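Local atomic coordinates of paraflagellar rod component (Trypanosoma brucei, PDB entry 2Q0X), a protein that is of unknown function, but has an alpha/beta hydrolase fold and is named a paraflagellar rod component. Residues 276-280 and 281-285; 199-202 and 203-207; 57-60 and 61-64. One frame throughout, in Å; residues are numbered along the deposited sequence.

Contact 1 (276-280 and 281-285); sequences LKAAE and SEHVA
The start of helix 280-299 is formed here, with Ala279 as N-cap meeting Glu282 and His283 of the first turn. Ala279 O accepts from His283 N at 3.0 Å. Glu280 O takes Val284 N at 3.1 Å. The imidazole of His283 reaches back beside the chain that enters the helix. Its CG stands opposite the carbonyl carbon and beside the backbone N (chi1 -74°), which carries the ring under Ala278. Ala278 CB then sits over one ring face, 4.0 Å from the centroid and 17° off the normal, a CH-pi contact. Ring atom CD2 of His283 lies 3.2 Å from Ala279 O. The extended chain of Glu282 runs alongside Ala279, and its OE1 comes to 3.2 Å from Ala279 CB. Glu282 OE2 is bonded to Asn266. His283 is held at both nitrogens, NE2 by Asp267 and ND1 by the hydroxyl of Tyr56. Asp267 OD1 also receives Ala279 N, so one carboxylate oxygen joins the cap to the ring. The chemistry implies an imidazole whose rotation is fixed by two bonds and a methyl over its face. Through the shared oxygen of Asp267, the backbone at the helix start and the ring are tied to the same point of the preceding loop.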
# COMPACT_ATOMS: atom_id res chain seq x y z
N LEU A 276 5.40 -13.08 13.94
CA LEU A 276 6.74 -12.50 13.90
C LEU A 276 7.62 -13.32 12.96
O LEU A 276 8.48 -12.78 12.27
CB LEU A 276 7.36 -12.49 15.30
CG LEU A 276 6.61 -11.71 16.38
CD1 LEU A 276 7.29 -11.88 17.75
CD2 LEU A 276 6.49 -10.23 16.01
N LYS A 277 7.43 -14.63 12.96
CA LYS A 277 8.18 -15.51 12.08
C LYS A 277 7.32 -16.73 11.79
O LYS A 277 6.90 -17.43 12.70
CB LYS A 277 9.51 -15.92 12.73
CG LYS A 277 10.49 -16.66 11.79
CD LYS A 277 11.77 -17.03 12.55
CE LYS A 277 12.61 -18.11 11.83
NZ LYS A 277 13.94 -18.34 12.48
N ALA A 278 7.03 -16.95 10.51
CA ALA A 278 6.24 -18.09 10.09
C ALA A 278 7.16 -19.31 10.17
O ALA A 278 8.39 -19.20 9.99
CB ALA A 278 5.73 -17.90 8.68
N ALA A 279 6.57 -20.46 10.47
CA ALA A 279 7.28 -21.71 10.30
C ALA A 279 7.28 -21.95 8.79
O ALA A 279 6.42 -22.64 8.25
CB ALA A 279 6.60 -22.83 11.06
N GLU A 280 8.27 -21.35 8.12
CA GLU A 280 8.26 -21.19 6.67
C GLU A 280 8.09 -22.52 5.94
O GLU A 280 7.26 -22.65 5.04
CB GLU A 280 9.52 -20.47 6.21
CG GLU A 280 9.62 -19.02 6.71
CD GLU A 280 10.94 -18.35 6.35
OE1 GLU A 280 12.03 -18.83 6.78
OE2 GLU A 280 10.89 -17.32 5.65
N SER A 281 8.86 -23.50 6.35
CA SER A 281 8.86 -24.82 5.73
C SER A 281 7.54 -25.57 5.96
O SER A 281 7.10 -26.33 5.10
CB SER A 281 10.01 -25.66 6.32
OG SER A 281 10.83 -26.18 5.29
N GLU A 282 6.96 -25.40 7.15
CA GLU A 282 5.66 -25.99 7.48
C GLU A 282 4.55 -25.40 6.60
O GLU A 282 3.77 -26.15 6.03
CB GLU A 282 5.30 -25.78 8.96
CG GLU A 282 6.19 -26.52 9.97
CD GLU A 282 5.84 -26.15 11.42
OE1 GLU A 282 4.80 -25.46 11.62
OE2 GLU A 282 6.58 -26.55 12.35
N HIS A 283 4.50 -24.07 6.49
CA HIS A 283 3.50 -23.39 5.64
C HIS A 283 3.60 -23.86 4.19
O HIS A 283 2.60 -24.23 3.59
CB HIS A 283 3.68 -21.87 5.63
CG HIS A 283 3.23 -21.19 6.88
ND1 HIS A 283 2.48 -20.03 6.86
CD2 HIS A 283 3.46 -21.46 8.19
CE1 HIS A 283 2.24 -19.64 8.10
NE2 HIS A 283 2.83 -20.49 8.93
N VAL A 284 4.79 -23.85 3.63
CA VAL A 284 4.95 -24.21 2.22
C VAL A 284 4.49 -25.65 1.99
O VAL A 284 3.72 -25.93 1.07
CB VAL A 284 6.40 -24.01 1.74
CG1 VAL A 284 6.64 -24.69 0.39
CG2 VAL A 284 6.72 -22.51 1.66
N ALA A 285 4.96 -26.56 2.84
CA ALA A 285 4.65 -27.97 2.75
C ALA A 285 3.14 -28.25 2.92
O ALA A 285 2.59 -29.05 2.18
CB ALA A 285 5.46 -28.76 3.76

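Contact 2 (199-202 and 203-207); sequences TLQE and AVWNP
Leu200 O receives both Val204 N and Trp205 N, each at 2.9 Å, so the helix widens here from an alpha turn into a pi-type turn. Trp205 N arrives almost in line with the carbonyl, whereas Val204 N comes from 38° above its plane. The wide spacing continues where Asn206 N binds Gln201 O at 2.8 Å. Pro207 has no N-H to give, and its CD lies 3.1 Å from Glu202 O, where the helix kinks. At the start of the helix Thr199 and Glu202 form a capping box. Glu202 OE1 accepts from Thr199 N at 3.0 Å and from Thr199 OG1 at 2.6 Å. Thr199 OG1 also takes a weak bond, from Gln201 N. Tyr183 binds the other carboxylate oxygen of Glu202, and Arg273 binds Thr199 OG1. Gln201 leaves the backbone with CG anti to N, then bends at chi2 (75°), which brings its amide to Trp205 and Asn206, one turn further on. Its NE2 gives a bond to Asn206 OD1 at 2.9 Å, with the two amide planes 78° apart. The same NE2 passes 3.6 Å from Trp205 CD1. Gln201 OE1 accepts from Cys145 N, which fixes the turn of the amide, and Trp205 NE1 is bonded to Tyr237. Leu200 and Val204 lie side by side, and both pack on Leu229 of strand 227-232. The whole is a capped helix with a pi bulge and a proline kink. It belongs to the connection between strands 135-143 and 227-232, where alpha/beta hydrolase folds commonly carry insertions.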
# COMPACT_ATOMS: atom_id res chain seq x y z
N THR A 199 -11.18 -12.04 11.79
CA THR A 199 -10.13 -13.07 11.75
C THR A 199 -10.71 -14.42 12.09
O THR A 199 -11.89 -14.55 12.38
CB THR A 199 -9.02 -12.74 12.78
OG1 THR A 199 -9.58 -12.75 14.11
CG2 THR A 199 -8.38 -11.35 12.48
N LEU A 200 -9.87 -15.45 12.04
CA LEU A 200 -10.25 -16.79 12.46
C LEU A 200 -10.61 -16.91 13.94
O LEU A 200 -11.27 -17.87 14.33
CB LEU A 200 -9.14 -17.76 12.12
CG LEU A 200 -8.95 -18.01 10.62
CD1 LEU A 200 -8.02 -19.17 10.43
CD2 LEU A 200 -10.27 -18.28 9.94
N GLN A 201 -10.16 -15.96 14.78
CA GLN A 201 -10.66 -15.92 16.16
C GLN A 201 -12.19 -15.86 16.19
O GLN A 201 -12.84 -16.67 16.85
CB GLN A 201 -10.07 -14.73 16.92
CG GLN A 201 -10.29 -14.76 18.44
CD GLN A 201 -9.39 -15.76 19.14
OE1 GLN A 201 -8.32 -16.10 18.63
NE2 GLN A 201 -9.83 -16.23 20.32
N GLU A 202 -12.77 -14.90 15.47
CA GLU A 202 -14.23 -14.74 15.46
C GLU A 202 -14.93 -15.79 14.58
O GLU A 202 -15.99 -16.29 14.94
CB GLU A 202 -14.60 -13.33 14.98
CG GLU A 202 -14.09 -12.21 15.91
CD GLU A 202 -12.82 -11.53 15.43
OE1 GLU A 202 -12.00 -12.16 14.72
OE2 GLU A 202 -12.63 -10.34 15.79
N ALA A 203 -14.31 -16.11 13.44
CA ALA A 203 -14.91 -17.03 12.47
C ALA A 203 -14.91 -18.50 12.92
O ALA A 203 -15.83 -19.23 12.61
CB ALA A 203 -14.21 -16.90 11.14
N VAL A 204 -13.86 -18.92 13.65
CA VAL A 204 -13.69 -20.34 13.97
C VAL A 204 -13.43 -20.62 15.46
O VAL A 204 -14.14 -21.40 16.08
CB VAL A 204 -12.55 -20.95 13.11
CG1 VAL A 204 -12.17 -22.34 13.58
CG2 VAL A 204 -12.94 -20.98 11.64
N TRP A 205 -12.43 -19.97 16.04
CA TRP A 205 -11.93 -20.35 17.35
C TRP A 205 -12.97 -20.12 18.44
O TRP A 205 -13.37 -21.06 19.14
CB TRP A 205 -10.65 -19.58 17.68
CG TRP A 205 -9.81 -20.25 18.71
CD1 TRP A 205 -9.60 -19.84 19.98
CD2 TRP A 205 -9.08 -21.48 18.55
NE1 TRP A 205 -8.78 -20.73 20.64
CE2 TRP A 205 -8.45 -21.74 19.78
CE3 TRP A 205 -8.89 -22.37 17.49
CZ2 TRP A 205 -7.64 -22.87 19.98
CZ3 TRP A 205 -8.09 -23.49 17.68
CH2 TRP A 205 -7.46 -23.72 18.91
N ASN A 206 -13.39 -18.86 18.58
CA ASN A 206 -14.42 -18.50 19.56
C ASN A 206 -15.70 -19.33 19.46
O ASN A 206 -16.08 -19.97 20.43
CB ASN A 206 -14.70 -16.99 19.50
CG ASN A 206 -13.57 -16.16 20.11
OD1 ASN A 206 -12.63 -16.70 20.71
ND2 ASN A 206 -13.68 -14.84 19.98
N PRO A 207 -16.37 -19.33 18.29
CA PRO A 207 -17.60 -20.13 18.21
C PRO A 207 -17.43 -21.63 18.42
O PRO A 207 -18.33 -22.27 18.95
CB PRO A 207 -18.14 -19.82 16.81
CG PRO A 207 -16.97 -19.24 16.06
CD PRO A 207 -16.09 -18.60 17.04

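Contact 3 (57-60 and 61-64); sequences FTNL and AEEL
Leu60 has CG anti to its backbone N (chi1 -169°), while Leu64 has CG beside its own N (chi1 -73°), and these two settings bring the side chains together one turn apart. Leu60 CG meets Leu64 CD1 at 3.8 Å, with the two branched ends lying obliquely. Leu64 CG also rests 3.3 Å from Leu60 O. That oxygen accepts Leu64 N at 2.9 Å. One turn earlier, Phe57 O takes Ala61 N at 2.9 Å, and Ala61 CB lies 3.3 Å from the same oxygen. On another side of the helix Glu63 CG passes 3.4 Å from Asn59 O. Glu63 N is bonded to that oxygen. Both leucines touch Phe70 of strand 69-73. Leu60 also meets Ile287, and Leu64 meets Leu288 and Leu291, all of helix 280-299. Phe57 packs edge-to-face with Trp43 and Phe70. The apolar side of the helix is thus shared between the sheet and the C-terminal helix. This is the helix of the beta-alpha-beta crossover from strand 40-44 to strand 69-73 in the alpha/beta hydrolase fold.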
# COMPACT_ATOMS: atom_id res chain seq x y z
N PHE A 57 6.66 -16.58 0.76
CA PHE A 57 5.92 -16.45 -0.50
C PHE A 57 6.78 -16.60 -1.76
O PHE A 57 6.28 -17.05 -2.80
CB PHE A 57 5.25 -15.07 -0.57
CG PHE A 57 4.02 -14.93 0.27
CD1 PHE A 57 3.60 -15.93 1.16
CD2 PHE A 57 3.27 -13.76 0.20
CE1 PHE A 57 2.44 -15.77 1.92
CE2 PHE A 57 2.12 -13.60 0.96
CZ PHE A 57 1.71 -14.60 1.81
N THR A 58 8.05 -16.19 -1.69
CA THR A 58 8.97 -16.39 -2.81
C THR A 58 9.23 -17.88 -3.03
O THR A 58 9.23 -18.36 -4.17
CB THR A 58 10.31 -15.59 -2.64
OG1 THR A 58 11.00 -15.98 -1.45
CG2 THR A 58 10.02 -14.10 -2.55
N ASN A 59 9.41 -18.60 -1.94
CA ASN A 59 9.62 -20.05 -1.98
C ASN A 59 8.33 -20.82 -2.35
O ASN A 59 8.37 -21.72 -3.18
CB ASN A 59 10.16 -20.54 -0.63
CG ASN A 59 11.48 -19.93 -0.28
OD1 ASN A 59 12.50 -20.20 -0.92
ND2 ASN A 59 11.49 -19.07 0.74
N LEU A 60 7.21 -20.46 -1.73
CA LEU A 60 5.88 -20.90 -2.16
C LEU A 60 5.65 -20.78 -3.67
O LEU A 60 5.34 -21.78 -4.33
CB LEU A 60 4.76 -20.11 -1.44
CG LEU A 60 3.33 -20.66 -1.61
CD1 LEU A 60 3.28 -22.21 -1.41
CD2 LEU A 60 2.34 -20.02 -0.67
N ALA A 61 5.77 -19.57 -4.20
CA ALA A 61 5.53 -19.32 -5.62
C ALA A 61 6.46 -20.17 -6.49
O ALA A 61 6.05 -20.72 -7.52
CB ALA A 61 5.68 -17.82 -5.96
N GLU A 62 7.71 -20.28 -6.06
CA GLU A 62 8.70 -21.09 -6.72
C GLU A 62 8.30 -22.57 -6.79
O GLU A 62 8.39 -23.21 -7.84
CB GLU A 62 10.04 -20.93 -5.98
CG GLU A 62 11.24 -21.28 -6.75
CD GLU A 62 12.50 -20.89 -5.98
OE1 GLU A 62 12.81 -21.57 -4.96
OE2 GLU A 62 13.18 -19.89 -6.39
N GLU A 63 7.86 -23.10 -5.65
CA GLU A 63 7.43 -24.50 -5.55
C GLU A 63 6.17 -24.77 -6.36
O GLU A 63 6.07 -25.81 -6.99
CB GLU A 63 7.23 -24.92 -4.09
CG GLU A 63 8.55 -25.10 -3.34
CD GLU A 63 9.42 -26.21 -3.94
OE1 GLU A 63 8.88 -27.27 -4.34
OE2 GLU A 63 10.66 -26.00 -4.00
N LEU A 64 5.24 -23.81 -6.35
CA LEU A 64 4.00 -23.87 -7.13
C LEU A 64 4.19 -23.79 -8.64
O LEU A 64 3.31 -24.19 -9.40
CB LEU A 64 3.05 -22.73 -6.71
CG LEU A 64 2.35 -22.85 -5.35
CD1 LEU A 64 1.71 -21.54 -4.94
CD2 LEU A 64 1.33 -23.99 -5.39

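Overall arrangement
All three contacts are local, and none closes a long loop, nests in another or crosses it. From the N terminus, contact 3 comes first, in the crossover between strands 40-44 and 69-73. Contact 2 follows between strands 135-143 and 227-232. Contact 1 comes last, where the small hairpin 268-269/275-277 leads into the C-terminal helix. Contacts 1 and 3 touch: Val284 CG2 lies 4.0 Å from Leu60 N, joining the first and last helices. Contact 2 lies on the opposite side of the chain's centre from contact 3. Its centre is about 21 Å from that of contact 1, and those two do not touch.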